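Side-chain contacts in arginyl-trna synthetase (Thermus thermophilus, PDB 1IQ0), which probably attaches L-arginine to its tRNA at the expense of ATP, as a class I aminoacyl-tRNA synthetase: residues D406-E411 with G440-S445; R435-G440 with L463-D468; F444-T449 with I455-Q460. One frame throughout, in Å; residues are numbered along the deposited sequence.

Contact 1: residues D406-E411 with G440-S445; sequences DEVLEE and GAIRFS
Ile-442 meets Leu-409 methyl to methyl, CD1 of the isoleucine lying 3.4 Å from CD2 of the leucine, which is tighter than usual for two carbons. The two side chains cross at about a right angle, and the encounter is confined to their far ends. Beside it, Val-408 offers CG1 to the same isoleucine CD1 at a looser 4.3 Å, and one methyl thus serves two neighbours on the facing helix. Ile-442 reaches them because its chain is extended beyond CB (chi2 172°), carrying CD1 toward the other helix, although the CA atoms of Leu-409 and Ile-442 are 8.1 Å apart.

Other parts of the fold add to this helix-helix packing of the class I catalytic domain. Phe-457 touches both Val-408 and Ile-442, Leu-230 packs on Leu-409, and helix 120-138 supplies Leu-123 to the isoleucine and Val-120, a residue of the predicted HIGH region, to the valine. Farther out, Asp-406 forms a salt bridge with Lys-175, and Arg-443 pairs with Asp-130. No hydrogen bond joins the two segments, so their direct contact is apolar and small, consistent with the surrounding residues contributing much of the hold.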
ATOM      1  N   ASP A 406      19.951   1.524  -0.791  1.00 24.33           N
ATOM      2  CA  ASP A 406      20.774   0.732  -1.689  1.00 24.02           C
ATOM      3  C   ASP A 406      21.691  -0.218  -0.920  1.00 26.91           C
ATOM      4  O   ASP A 406      21.976  -1.322  -1.386  1.00 28.98           O
ATOM      5  CB  ASP A 406      21.603   1.634  -2.599  1.00 23.56           C
ATOM      6  CG  ASP A 406      20.755   2.356  -3.625  1.00 27.13           C
ATOM      7  OD1 ASP A 406      19.693   1.816  -4.011  1.00 26.85           O
ATOM      8  OD2 ASP A 406      21.161   3.453  -4.055  1.00 30.85           O
ATOM      9  N   GLU A 407      22.144   0.210   0.256  1.00 26.07           N
ATOM     10  CA  GLU A 407      23.009  -0.634   1.068  1.00 28.92           C
ATOM     11  C   GLU A 407      22.193  -1.744   1.716  1.00 31.29           C
ATOM     12  O   GLU A 407      22.644  -2.881   1.779  1.00 30.00           O
ATOM     13  CB  GLU A 407      23.716   0.187   2.146  1.00 40.60           C
ATOM     14  CG  GLU A 407      24.716   1.182   1.583  1.00 50.70           C
ATOM     15  CD  GLU A 407      25.336   2.050   2.660  1.00 56.91           C
ATOM     16  OE1 GLU A 407      26.046   1.504   3.533  1.00 57.53           O
ATOM     17  OE2 GLU A 407      25.104   3.279   2.632  1.00 61.68           O
ATOM     18  N   VAL A 408      20.998  -1.418   2.203  1.00 30.99           N
ATOM     19  CA  VAL A 408      20.162  -2.435   2.818  1.00 29.93           C
ATOM     20  C   VAL A 408      19.849  -3.485   1.759  1.00 30.09           C
ATOM     21  O   VAL A 408      19.854  -4.678   2.044  1.00 32.56           O
ATOM     22  CB  VAL A 408      18.849  -1.849   3.380  1.00 26.16           C
ATOM     23  CG1 VAL A 408      17.949  -2.977   3.881  1.00 21.66           C
ATOM     24  CG2 VAL A 408      19.153  -0.897   4.536  1.00 23.08           C
ATOM     25  N   LEU A 409      19.603  -3.039   0.529  1.00 28.46           N
ATOM     26  CA  LEU A 409      19.313  -3.962  -0.556  1.00 30.14           C
ATOM     27  C   LEU A 409      20.498  -4.885  -0.825  1.00 32.67           C
ATOM     28  O   LEU A 409      20.333  -6.105  -0.914  1.00 32.30           O
ATOM     29  CB  LEU A 409      18.962  -3.202  -1.838  1.00 31.64           C
ATOM     30  CG  LEU A 409      17.579  -2.546  -1.903  1.00 35.84           C
ATOM     31  CD1 LEU A 409      17.427  -1.771  -3.206  1.00 33.46           C
ATOM     32  CD2 LEU A 409      16.507  -3.619  -1.796  1.00 36.20           C
ATOM     33  N   GLU A 410      21.695  -4.311  -0.944  1.00 33.02           N
ATOM     34  CA  GLU A 410      22.880  -5.114  -1.223  1.00 33.77           C
ATOM     35  C   GLU A 410      23.207  -6.093  -0.106  1.00 29.27           C
ATOM     36  O   GLU A 410      23.537  -7.242  -0.368  1.00 30.85           O
ATOM     37  CB  GLU A 410      24.096  -4.221  -1.490  1.00 45.94           C
ATOM     38  CG  GLU A 410      24.614  -3.466  -0.279  1.00 59.78           C
ATOM     39  CD  GLU A 410      26.007  -2.897  -0.501  1.00 65.31           C
ATOM     40  OE1 GLU A 410      26.513  -2.193   0.398  1.00 65.21           O
ATOM     41  OE2 GLU A 410      26.597  -3.159  -1.573  1.00 67.56           O
ATOM     42  N   GLU A 411      23.120  -5.637   1.138  1.00 24.60           N
ATOM     43  CA  GLU A 411      23.416  -6.486   2.281  1.00 28.19           C
ATOM     44  C   GLU A 411      22.386  -7.611   2.417  1.00 33.17           C
ATOM     45  O   GLU A 411      22.736  -8.730   2.787  1.00 37.10           O
ATOM     46  CB  GLU A 411      23.459  -5.642   3.557  1.00 25.53           C
ATOM     47  CG  GLU A 411      23.702  -6.426   4.855  1.00 32.73           C
ATOM     48  CD  GLU A 411      24.974  -7.269   4.827  1.00 37.19           C
ATOM     49  OE1 GLU A 411      25.865  -6.984   4.000  1.00 36.99           O
ATOM     50  OE2 GLU A 411      25.088  -8.210   5.643  1.00 37.29           O
ATOM     51  N   GLY A 440      11.702  -9.913  -1.379  1.00 25.14           N
ATOM     52  CA  GLY A 440      10.545 -10.422  -0.660  1.00 21.47           C
ATOM     53  C   GLY A 440      10.649 -10.164   0.830  1.00 21.78           C
ATOM     54  O   GLY A 440       9.657  -9.847   1.492  1.00 22.06           O
ATOM     55  N   ALA A 441      11.856 -10.307   1.368  1.00 20.40           N
ATOM     56  CA  ALA A 441      12.081 -10.077   2.786  1.00 22.20           C
ATOM     57  C   ALA A 441      11.798  -8.612   3.112  1.00 24.78           C
ATOM     58  O   ALA A 441      11.111  -8.296   4.082  1.00 27.73           O
ATOM     59  CB  ALA A 441      13.515 -10.421   3.140  1.00 16.74           C
ATOM     60  N   ILE A 442      12.331  -7.725   2.283  1.00 21.79           N
ATOM     61  CA  ILE A 442      12.160  -6.288   2.466  1.00 22.78           C
ATOM     62  C   ILE A 442      10.719  -5.809   2.253  1.00 21.96           C
ATOM     63  O   ILE A 442      10.138  -5.170   3.139  1.00 23.82           O
ATOM     64  CB  ILE A 442      13.134  -5.520   1.530  1.00 24.50           C
ATOM     65  CG1 ILE A 442      14.571  -5.809   1.972  1.00 23.94           C
ATOM     66  CG2 ILE A 442      12.835  -4.013   1.565  1.00 23.41           C
ATOM     67  CD1 ILE A 442      15.633  -5.281   1.035  1.00 19.63           C
ATOM     68  N   ARG A 443      10.132  -6.125   1.102  1.00 21.75           N
ATOM     69  CA  ARG A 443       8.755  -5.707   0.826  1.00 19.40           C
ATOM     70  C   ARG A 443       7.756  -6.255   1.834  1.00 21.66           C
ATOM     71  O   ARG A 443       6.814  -5.556   2.225  1.00 19.01           O
ATOM     72  CB  ARG A 443       8.327  -6.121  -0.586  1.00 23.49           C
ATOM     73  CG  ARG A 443       9.018  -5.349  -1.691  1.00 26.49           C
ATOM     74  CD  ARG A 443       8.788  -3.848  -1.567  1.00 30.72           C
ATOM     75  NE  ARG A 443       7.671  -3.349  -2.370  1.00 36.04           N
ATOM     76  CZ  ARG A 443       6.392  -3.443  -2.035  1.00 31.92           C
ATOM     77  NH1 ARG A 443       6.030  -4.030  -0.888  1.00 28.18           N
ATOM     78  NH2 ARG A 443       5.472  -2.934  -2.840  1.00 36.89           N
ATOM     79  N   PHE A 444       7.952  -7.494   2.275  1.00 20.21           N
ATOM     80  CA  PHE A 444       7.022  -8.077   3.244  1.00 20.25           C
ATOM     81  C   PHE A 444       7.184  -7.450   4.621  1.00 16.47           C
ATOM     82  O   PHE A 444       6.204  -7.167   5.303  1.00 21.89           O
ATOM     83  CB  PHE A 444       7.210  -9.596   3.364  1.00 22.80           C
ATOM     84  CG  PHE A 444       6.059 -10.279   4.051  1.00 22.68           C
ATOM     85  CD1 PHE A 444       4.909 -10.605   3.344  1.00 21.91           C
ATOM     86  CD2 PHE A 444       6.093 -10.527   5.420  1.00 21.53           C
ATOM     87  CE1 PHE A 444       3.804 -11.166   3.988  1.00 20.94           C
ATOM     88  CE2 PHE A 444       4.999 -11.084   6.074  1.00 18.90           C
ATOM     89  CZ  PHE A 444       3.851 -11.403   5.357  1.00 22.23           C
ATOM     90  N   SER A 445       8.427  -7.247   5.043  1.00 19.84           N
ATOM     91  CA  SER A 445       8.689  -6.633   6.343  1.00 21.99           C
ATOM     92  C   SER A 445       8.067  -5.229   6.432  1.00 22.94           C
ATOM     93  O   SER A 445       7.428  -4.873   7.419  1.00 25.40           O
ATOM     94  CB  SER A 445      10.198  -6.532   6.575  1.00 21.48           C
ATOM     95  OG  SER A 445      10.483  -5.760   7.731  1.00 20.14           O
TER

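Contact 2: residues R435-G440 with L463-D468; sequences RMVALG and LSFEGD
With chi1 at 177°, Val-437 directs CG1 opposite its own amide nitrogen, and Phe-465 swings its ring to the side of its own backbone N (chi1 -74°); together these torsions bring the valine methyl against the far end of the ring. CG1 of Val-437 lies 4.1 Å from CZ of Phe-465 and equally near CE1, approaching obliquely, with the two side chains crossing at about a right angle. The same methyl has a second neighbour in Leu-463, whose CD2 stands 4.3 Å from it. That leucine methyl also rests on the helix backbone, 4.3 Å from CA of Ala-438, where the alanine's own methyl points away, against Ala-412 and Thr-413 of helix 405-423.

Pro-471 touches both Val-437 and Phe-465, and Ile-419 packs on the ring as well. A polar tie runs alongside, from Gln-474 NE2 to the backbone oxygen of Met-436.

Between Leu-463 and Phe-465 the chain leaves helix 459-463, and Ser-464 OG accepts a hydrogen bond from the backbone N of Glu-466 at 3.1 Å with an N-H...O angle of 155°. This is an ST turn, and it lies in the connection between helix 459-463 and helix 470-487, in a protein whose family probably pairs the class I catalytic domain with a helical anticodon-binding domain.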
ATOM      1  N   ARG A 435      17.995 -12.283  -5.427  1.00 31.29           N
ATOM      2  CA  ARG A 435      17.329 -10.988  -5.578  1.00 31.34           C
ATOM      3  C   ARG A 435      15.871 -11.076  -5.132  1.00 31.30           C
ATOM      4  O   ARG A 435      15.374 -10.212  -4.406  1.00 29.92           O
ATOM      5  CB  ARG A 435      17.377 -10.521  -7.036  1.00 37.60           C
ATOM      6  CG  ARG A 435      16.806  -9.114  -7.254  1.00 42.70           C
ATOM      7  CD  ARG A 435      16.660  -8.785  -8.737  1.00 45.45           C
ATOM      8  NE  ARG A 435      15.579  -9.544  -9.363  1.00 47.31           N
ATOM      9  CZ  ARG A 435      14.286  -9.332  -9.134  1.00 50.57           C
ATOM     10  NH1 ARG A 435      13.904  -8.376  -8.295  1.00 47.73           N
ATOM     11  NH2 ARG A 435      13.371 -10.086  -9.733  1.00 51.24           N
ATOM     12  N   MET A 436      15.188 -12.128  -5.572  1.00 29.13           N
ATOM     13  CA  MET A 436      13.787 -12.324  -5.234  1.00 28.10           C
ATOM     14  C   MET A 436      13.578 -12.493  -3.744  1.00 27.70           C
ATOM     15  O   MET A 436      12.638 -11.932  -3.177  1.00 30.28           O
ATOM     16  CB  MET A 436      13.224 -13.539  -5.971  1.00 38.73           C
ATOM     17  CG  MET A 436      13.123 -13.340  -7.466  1.00 36.81           C
ATOM     18  SD  MET A 436      12.139 -14.609  -8.280  1.00 43.77           S
ATOM     19  CE  MET A 436      12.292 -14.079  -9.995  1.00 44.72           C
ATOM     20  N   VAL A 437      14.450 -13.271  -3.109  1.00 26.13           N
ATOM     21  CA  VAL A 437      14.345 -13.507  -1.676  1.00 25.49           C
ATOM     22  C   VAL A 437      14.608 -12.233  -0.871  1.00 26.82           C
ATOM     23  O   VAL A 437      13.887 -11.939   0.085  1.00 27.39           O
ATOM     24  CB  VAL A 437      15.322 -14.616  -1.231  1.00 28.05           C
ATOM     25  CG1 VAL A 437      15.262 -14.804   0.270  1.00 22.05           C
ATOM     26  CG2 VAL A 437      14.967 -15.917  -1.940  1.00 28.35           C
ATOM     27  N   ALA A 438      15.634 -11.477  -1.256  1.00 24.47           N
ATOM     28  CA  ALA A 438      15.965 -10.236  -0.562  1.00 22.03           C
ATOM     29  C   ALA A 438      14.822  -9.229  -0.721  1.00 19.28           C
ATOM     30  O   ALA A 438      14.427  -8.573   0.241  1.00 22.57           O
ATOM     31  CB  ALA A 438      17.260  -9.650  -1.117  1.00 23.75           C
ATOM     32  N   LEU A 439      14.297  -9.123  -1.942  1.00 21.47           N
ATOM     33  CA  LEU A 439      13.195  -8.209  -2.237  1.00 24.54           C
ATOM     34  C   LEU A 439      11.946  -8.605  -1.455  1.00 25.44           C
ATOM     35  O   LEU A 439      11.222  -7.746  -0.939  1.00 25.64           O
ATOM     36  CB  LEU A 439      12.877  -8.223  -3.741  1.00 29.91           C
ATOM     37  CG  LEU A 439      11.709  -7.338  -4.193  1.00 27.44           C
ATOM     38  CD1 LEU A 439      12.015  -5.880  -3.874  1.00 27.16           C
ATOM     39  CD2 LEU A 439      11.473  -7.518  -5.683  1.00 24.12           C
ATOM     40  N   GLY A 440      11.702  -9.913  -1.379  1.00 25.14           N
ATOM     41  CA  GLY A 440      10.545 -10.422  -0.660  1.00 21.47           C
ATOM     42  C   GLY A 440      10.649 -10.164   0.830  1.00 21.78           C
ATOM     43  O   GLY A 440       9.657  -9.847   1.492  1.00 22.06           O
ATOM     44  N   LEU A 463      14.921 -12.269   6.779  1.00 26.16           N
ATOM     45  CA  LEU A 463      15.275 -13.214   5.730  1.00 29.52           C
ATOM     46  C   LEU A 463      14.904 -14.672   6.002  1.00 29.73           C
ATOM     47  O   LEU A 463      14.774 -15.455   5.065  1.00 30.57           O
ATOM     48  CB  LEU A 463      16.773 -13.141   5.457  1.00 28.06           C
ATOM     49  CG  LEU A 463      17.299 -11.968   4.643  1.00 29.01           C
ATOM     50  CD1 LEU A 463      18.803 -11.910   4.800  1.00 26.21           C
ATOM     51  CD2 LEU A 463      16.903 -12.128   3.178  1.00 27.99           C
ATOM     52  N   SER A 464      14.731 -15.026   7.273  1.00 29.49           N
ATOM     53  CA  SER A 464      14.431 -16.405   7.670  1.00 32.11           C
ATOM     54  C   SER A 464      13.253 -17.105   6.996  1.00 32.34           C
ATOM     55  O   SER A 464      12.127 -16.607   7.003  1.00 32.90           O
ATOM     56  CB  SER A 464      14.234 -16.485   9.183  1.00 33.17           C
ATOM     57  OG  SER A 464      13.941 -17.816   9.570  1.00 37.46           O
ATOM     58  N   PHE A 465      13.521 -18.286   6.443  1.00 31.14           N
ATOM     59  CA  PHE A 465      12.487 -19.078   5.782  1.00 31.41           C
ATOM     60  C   PHE A 465      11.548 -19.707   6.799  1.00 31.58           C
ATOM     61  O   PHE A 465      10.533 -20.295   6.432  1.00 32.36           O
ATOM     62  CB  PHE A 465      13.121 -20.179   4.928  1.00 40.27           C
ATOM     63  CG  PHE A 465      13.741 -19.682   3.656  1.00 44.68           C
ATOM     64  CD1 PHE A 465      14.750 -18.726   3.683  1.00 49.20           C
ATOM     65  CD2 PHE A 465      13.314 -20.166   2.427  1.00 49.33           C
ATOM     66  CE1 PHE A 465      15.322 -18.260   2.502  1.00 49.75           C
ATOM     67  CE2 PHE A 465      13.880 -19.707   1.241  1.00 52.00           C
ATOM     68  CZ  PHE A 465      14.885 -18.752   1.280  1.00 50.53           C
ATOM     69  N   GLU A 466      11.878 -19.571   8.081  1.00 32.08           N
ATOM     70  CA  GLU A 466      11.059 -20.146   9.141  1.00 35.16           C
ATOM     71  C   GLU A 466      10.157 -19.182   9.919  1.00 35.38           C
ATOM     72  O   GLU A 466       9.198 -19.624  10.550  1.00 39.10           O
ATOM     73  CB  GLU A 466      11.946 -20.907  10.135  1.00 42.18           C
ATOM     74  CG  GLU A 466      12.477 -22.245   9.622  1.00 47.76           C
ATOM     75  CD  GLU A 466      13.501 -22.102   8.505  1.00 55.97           C
ATOM     76  OE1 GLU A 466      14.539 -21.441   8.726  1.00 60.69           O
ATOM     77  OE2 GLU A 466      13.274 -22.659   7.407  1.00 54.54           O
ATOM     78  N   GLY A 467      10.447 -17.882   9.886  1.00 33.41           N
ATOM     79  CA  GLY A 467       9.617 -16.935  10.625  1.00 30.01           C
ATOM     80  C   GLY A 467       8.461 -16.350   9.823  1.00 27.68           C
ATOM     81  O   GLY A 467       8.177 -16.821   8.719  1.00 23.91           O
ATOM     82  N   ASP A 468       7.784 -15.342  10.385  1.00 24.02           N
ATOM     83  CA  ASP A 468       6.670 -14.667   9.710  1.00 23.33           C
ATOM     84  C   ASP A 468       7.311 -13.623   8.802  1.00 24.12           C
ATOM     85  O   ASP A 468       7.336 -12.420   9.108  1.00 22.00           O
ATOM     86  CB  ASP A 468       5.751 -13.983  10.723  1.00 41.26           C
ATOM     87  CG  ASP A 468       5.167 -14.954  11.728  1.00 46.03           C
ATOM     88  OD1 ASP A 468       4.627 -16.003  11.314  1.00 50.24           O
ATOM     89  OD2 ASP A 468       5.243 -14.666  12.939  1.00 49.21           O
TER

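Contact 3: residues F444-T449 with I455-Q460; sequences FSMVKT and IDFRYQ
Ser-445 faces Phe-457 and Thr-449 faces Ile-455, because helix 444-448 and strand 455-457 run nearly antiparallel (167°), their axes 9.1 Å apart. Ile-455 has the largest share of the contact, and its two branches go to different partners. The longer one, CG1 and CD1, serves the helix backbone and Thr-449: CD1 lies 3.6 Å from Ser-445 O, with Met-446 O close by, and the isoleucine and threonine side chains slide past each other in opposite directions, Ile-455 CG1 3.9 Å from Thr-449 CB. The shorter branch, CG2, meets Met-446 CE at 4.0 Å, a methyl brought round by bends at chi2 and chi3. With an alanine here, the loss of CG1, CG2 and CD1 would probably open a gap beside Thr-449 and leave the methionine methyl freer to turn.

Strand 455-457 is an edge of the mixed sheet, hydrogen-bonded in parallel to strand 380-390, and helices 405-423 and 430-448 lie between the two in sequence; this beta-alpha-alpha-beta order, continued by helix 459-463, matches the stem-contact fold of class I synthetases.

Phe-457 turns its ring edge to Ser-445, whose OG lies near the ring plane 3.3 Å from CD1 of the phenylalanine. Met-446 CE comes obliquely to that same CD1, at 4.2 Å. On the strand's other side, Arg-458 NH1 makes a salt bridge to Asp-456 OD2 at 2.8 Å, the hydrogen bond within it being weak.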
ATOM      1  N   PHE A 444       7.952  -7.494   2.275  1.00 20.21           N
ATOM      2  CA  PHE A 444       7.022  -8.077   3.244  1.00 20.25           C
ATOM      3  C   PHE A 444       7.184  -7.450   4.621  1.00 16.47           C
ATOM      4  O   PHE A 444       6.204  -7.167   5.303  1.00 21.89           O
ATOM      5  CB  PHE A 444       7.210  -9.596   3.364  1.00 22.80           C
ATOM      6  CG  PHE A 444       6.059 -10.279   4.051  1.00 22.68           C
ATOM      7  CD1 PHE A 444       4.909 -10.605   3.344  1.00 21.91           C
ATOM      8  CD2 PHE A 444       6.093 -10.527   5.420  1.00 21.53           C
ATOM      9  CE1 PHE A 444       3.804 -11.166   3.988  1.00 20.94           C
ATOM     10  CE2 PHE A 444       4.999 -11.084   6.074  1.00 18.90           C
ATOM     11  CZ  PHE A 444       3.851 -11.403   5.357  1.00 22.23           C
ATOM     12  N   SER A 445       8.427  -7.247   5.043  1.00 19.84           N
ATOM     13  CA  SER A 445       8.689  -6.633   6.343  1.00 21.99           C
ATOM     14  C   SER A 445       8.067  -5.229   6.432  1.00 22.94           C
ATOM     15  O   SER A 445       7.428  -4.873   7.419  1.00 25.40           O
ATOM     16  CB  SER A 445      10.198  -6.532   6.575  1.00 21.48           C
ATOM     17  OG  SER A 445      10.483  -5.760   7.731  1.00 20.14           O
ATOM     18  N   MET A 446       8.262  -4.432   5.392  1.00 16.83           N
ATOM     19  CA  MET A 446       7.737  -3.068   5.360  1.00 18.54           C
ATOM     20  C   MET A 446       6.218  -2.953   5.405  1.00 19.16           C
ATOM     21  O   MET A 446       5.681  -1.900   5.757  1.00 20.78           O
ATOM     22  CB  MET A 446       8.259  -2.347   4.116  1.00 25.90           C
ATOM     23  CG  MET A 446       9.754  -2.035   4.160  1.00 24.08           C
ATOM     24  SD  MET A 446      10.137  -1.030   5.623  1.00 23.25           S
ATOM     25  CE  MET A 446      10.728  -2.323   6.758  1.00 26.31           C
ATOM     26  N   VAL A 447       5.512  -4.032   5.086  1.00 19.44           N
ATOM     27  CA  VAL A 447       4.061  -3.945   5.068  1.00 21.07           C
ATOM     28  C   VAL A 447       3.262  -4.888   5.984  1.00 22.29           C
ATOM     29  O   VAL A 447       2.049  -4.735   6.123  1.00 23.38           O
ATOM     30  CB  VAL A 447       3.567  -4.087   3.595  1.00 28.37           C
ATOM     31  CG1 VAL A 447       3.534  -5.560   3.172  1.00 25.18           C
ATOM     32  CG2 VAL A 447       2.229  -3.437   3.442  1.00 36.22           C
ATOM     33  N   LYS A 448       3.915  -5.849   6.630  1.00 26.33           N
ATOM     34  CA  LYS A 448       3.172  -6.761   7.502  1.00 27.70           C
ATOM     35  C   LYS A 448       2.712  -6.121   8.819  1.00 30.67           C
ATOM     36  O   LYS A 448       1.747  -6.577   9.439  1.00 28.85           O
ATOM     37  CB  LYS A 448       4.008  -7.998   7.819  1.00 34.51           C
ATOM     38  CG  LYS A 448       5.062  -7.780   8.879  1.00 39.94           C
ATOM     39  CD  LYS A 448       5.657  -9.107   9.341  1.00 44.18           C
ATOM     40  CE  LYS A 448       6.701  -8.894  10.426  1.00 45.03           C
ATOM     41  NZ  LYS A 448       7.359 -10.165  10.839  1.00 49.64           N
ATOM     42  N   THR A 449       3.400  -5.062   9.238  1.00 28.59           N
ATOM     43  CA  THR A 449       3.091  -4.375  10.492  1.00 30.73           C
ATOM     44  C   THR A 449       2.211  -3.142  10.295  1.00 30.61           C
ATOM     45  O   THR A 449       2.501  -2.302   9.446  1.00 30.11           O
ATOM     46  CB  THR A 449       4.394  -3.935  11.188  1.00 30.64           C
ATOM     47  OG1 THR A 449       5.207  -5.087  11.452  1.00 33.91           O
ATOM     48  CG2 THR A 449       4.096  -3.205  12.489  1.00 29.46           C
ATOM     49  N   ILE A 455       8.587  -0.197  13.123  1.00 26.75           N
ATOM     50  CA  ILE A 455       9.202  -1.430  12.628  1.00 28.75           C
ATOM     51  C   ILE A 455      10.707  -1.447  12.902  1.00 28.62           C
ATOM     52  O   ILE A 455      11.372  -0.419  12.816  1.00 30.58           O
ATOM     53  CB  ILE A 455       9.031  -1.583  11.095  1.00 35.27           C
ATOM     54  CG1 ILE A 455       7.556  -1.701  10.723  1.00 34.57           C
ATOM     55  CG2 ILE A 455       9.778  -2.812  10.608  1.00 37.13           C
ATOM     56  CD1 ILE A 455       7.325  -1.705   9.226  1.00 32.37           C
ATOM     57  N   ASP A 456      11.239  -2.615  13.235  1.00 30.22           N
ATOM     58  CA  ASP A 456      12.678  -2.764  13.454  1.00 28.86           C
ATOM     59  C   ASP A 456      13.124  -3.814  12.442  1.00 28.50           C
ATOM     60  O   ASP A 456      12.895  -5.005  12.641  1.00 29.12           O
ATOM     61  CB  ASP A 456      12.985  -3.262  14.873  1.00 30.05           C
ATOM     62  CG  ASP A 456      14.484  -3.284  15.177  1.00 31.78           C
ATOM     63  OD1 ASP A 456      15.288  -3.195  14.230  1.00 29.37           O
ATOM     64  OD2 ASP A 456      14.862  -3.394  16.366  1.00 36.50           O
ATOM     65  N   PHE A 457      13.744  -3.375  11.350  1.00 28.34           N
ATOM     66  CA  PHE A 457      14.198  -4.304  10.321  1.00 30.00           C
ATOM     67  C   PHE A 457      15.541  -4.942  10.659  1.00 30.62           C
ATOM     68  O   PHE A 457      16.569  -4.261  10.689  1.00 28.31           O
ATOM     69  CB  PHE A 457      14.315  -3.599   8.968  1.00 23.03           C
ATOM     70  CG  PHE A 457      14.671  -4.529   7.835  1.00 21.92           C
ATOM     71  CD1 PHE A 457      13.685  -5.291   7.206  1.00 21.63           C
ATOM     72  CD2 PHE A 457      15.994  -4.684   7.434  1.00 21.30           C
ATOM     73  CE1 PHE A 457      14.012  -6.199   6.193  1.00 23.40           C
ATOM     74  CE2 PHE A 457      16.335  -5.590   6.424  1.00 20.87           C
ATOM     75  CZ  PHE A 457      15.335  -6.353   5.801  1.00 18.86           C
ATOM     76  N   ARG A 458      15.532  -6.250  10.910  1.00 30.28           N
ATOM     77  CA  ARG A 458      16.766  -6.973  11.223  1.00 29.73           C
ATOM     78  C   ARG A 458      16.952  -8.018  10.128  1.00 29.75           C
ATOM     79  O   ARG A 458      16.085  -8.859   9.912  1.00 29.55           O
ATOM     80  CB  ARG A 458      16.657  -7.625  12.605  1.00 40.12           C
ATOM     81  CG  ARG A 458      16.141  -6.664  13.676  1.00 45.15           C
ATOM     82  CD  ARG A 458      16.007  -7.336  15.036  1.00 50.49           C
ATOM     83  NE  ARG A 458      17.257  -7.312  15.787  1.00 58.12           N
ATOM     84  CZ  ARG A 458      17.713  -6.251  16.449  1.00 63.78           C
ATOM     85  NH1 ARG A 458      17.019  -5.121  16.457  1.00 61.71           N
ATOM     86  NH2 ARG A 458      18.870  -6.319  17.095  1.00 65.04           N
ATOM     87  N   TYR A 459      18.077  -7.945   9.425  1.00 30.15           N
ATOM     88  CA  TYR A 459      18.359  -8.851   8.318  1.00 31.97           C
ATOM     89  C   TYR A 459      18.027 -10.329   8.501  1.00 33.89           C
ATOM     90  O   TYR A 459      17.168 -10.862   7.800  1.00 31.51           O
ATOM     91  CB  TYR A 459      19.823  -8.729   7.890  1.00 30.89           C
ATOM     92  CG  TYR A 459      20.191  -7.381   7.313  1.00 30.58           C
ATOM     93  CD1 TYR A 459      20.823  -6.411   8.094  1.00 28.90           C
ATOM     94  CD2 TYR A 459      19.907  -7.073   5.985  1.00 28.62           C
ATOM     95  CE1 TYR A 459      21.167  -5.167   7.560  1.00 28.79           C
ATOM     96  CE2 TYR A 459      20.243  -5.840   5.442  1.00 29.92           C
ATOM     97  CZ  TYR A 459      20.874  -4.893   6.230  1.00 27.46           C
ATOM     98  OH  TYR A 459      21.227  -3.686   5.684  1.00 25.83           O
ATOM     99  N   GLN A 460      18.708 -10.992   9.430  1.00 32.12           N
ATOM    100  CA  GLN A 460      18.496 -12.423   9.653  1.00 36.07           C
ATOM    101  C   GLN A 460      17.041 -12.777   9.931  1.00 36.88           C
ATOM    102  O   GLN A 460      16.490 -13.704   9.344  1.00 41.46           O
ATOM    103  CB  GLN A 460      19.384 -12.923  10.799  1.00 46.48           C
ATOM    104  CG  GLN A 460      19.344 -14.437  10.986  1.00 56.26           C
ATOM    105  CD  GLN A 460      20.433 -14.954  11.915  1.00 62.41           C
ATOM    106  OE1 GLN A 460      21.626 -14.788  11.646  1.00 68.39           O
ATOM    107  NE2 GLN A 460      20.027 -15.589  13.009  1.00 59.38           N
TER

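How the contacts relate
Helix 430-448 takes part in each contact, meeting a second helix in contact 1, a loop in contact 2 and an edge strand in contact 3. All three belong to the interior, but only in contact 2 is every touching residue buried; Leu-409 in contact 1 and Thr-449 in contact 3 are partly exposed. The first two rest on apolar packing alone. Contact 3, which has the largest buried area, also brings a serine hydroxyl and backbone oxygens against hydrocarbon. Tyr-459 OH packs 3.3 Å from Val-408 CA, tying contact 3 to contact 1, whereas Ala-441 links contacts 1 and 2 by packing on Leu-463. A polar link probably joins contacts 2 and 3, Lys-448 NZ lying 2.8 Å from Asp-468 O.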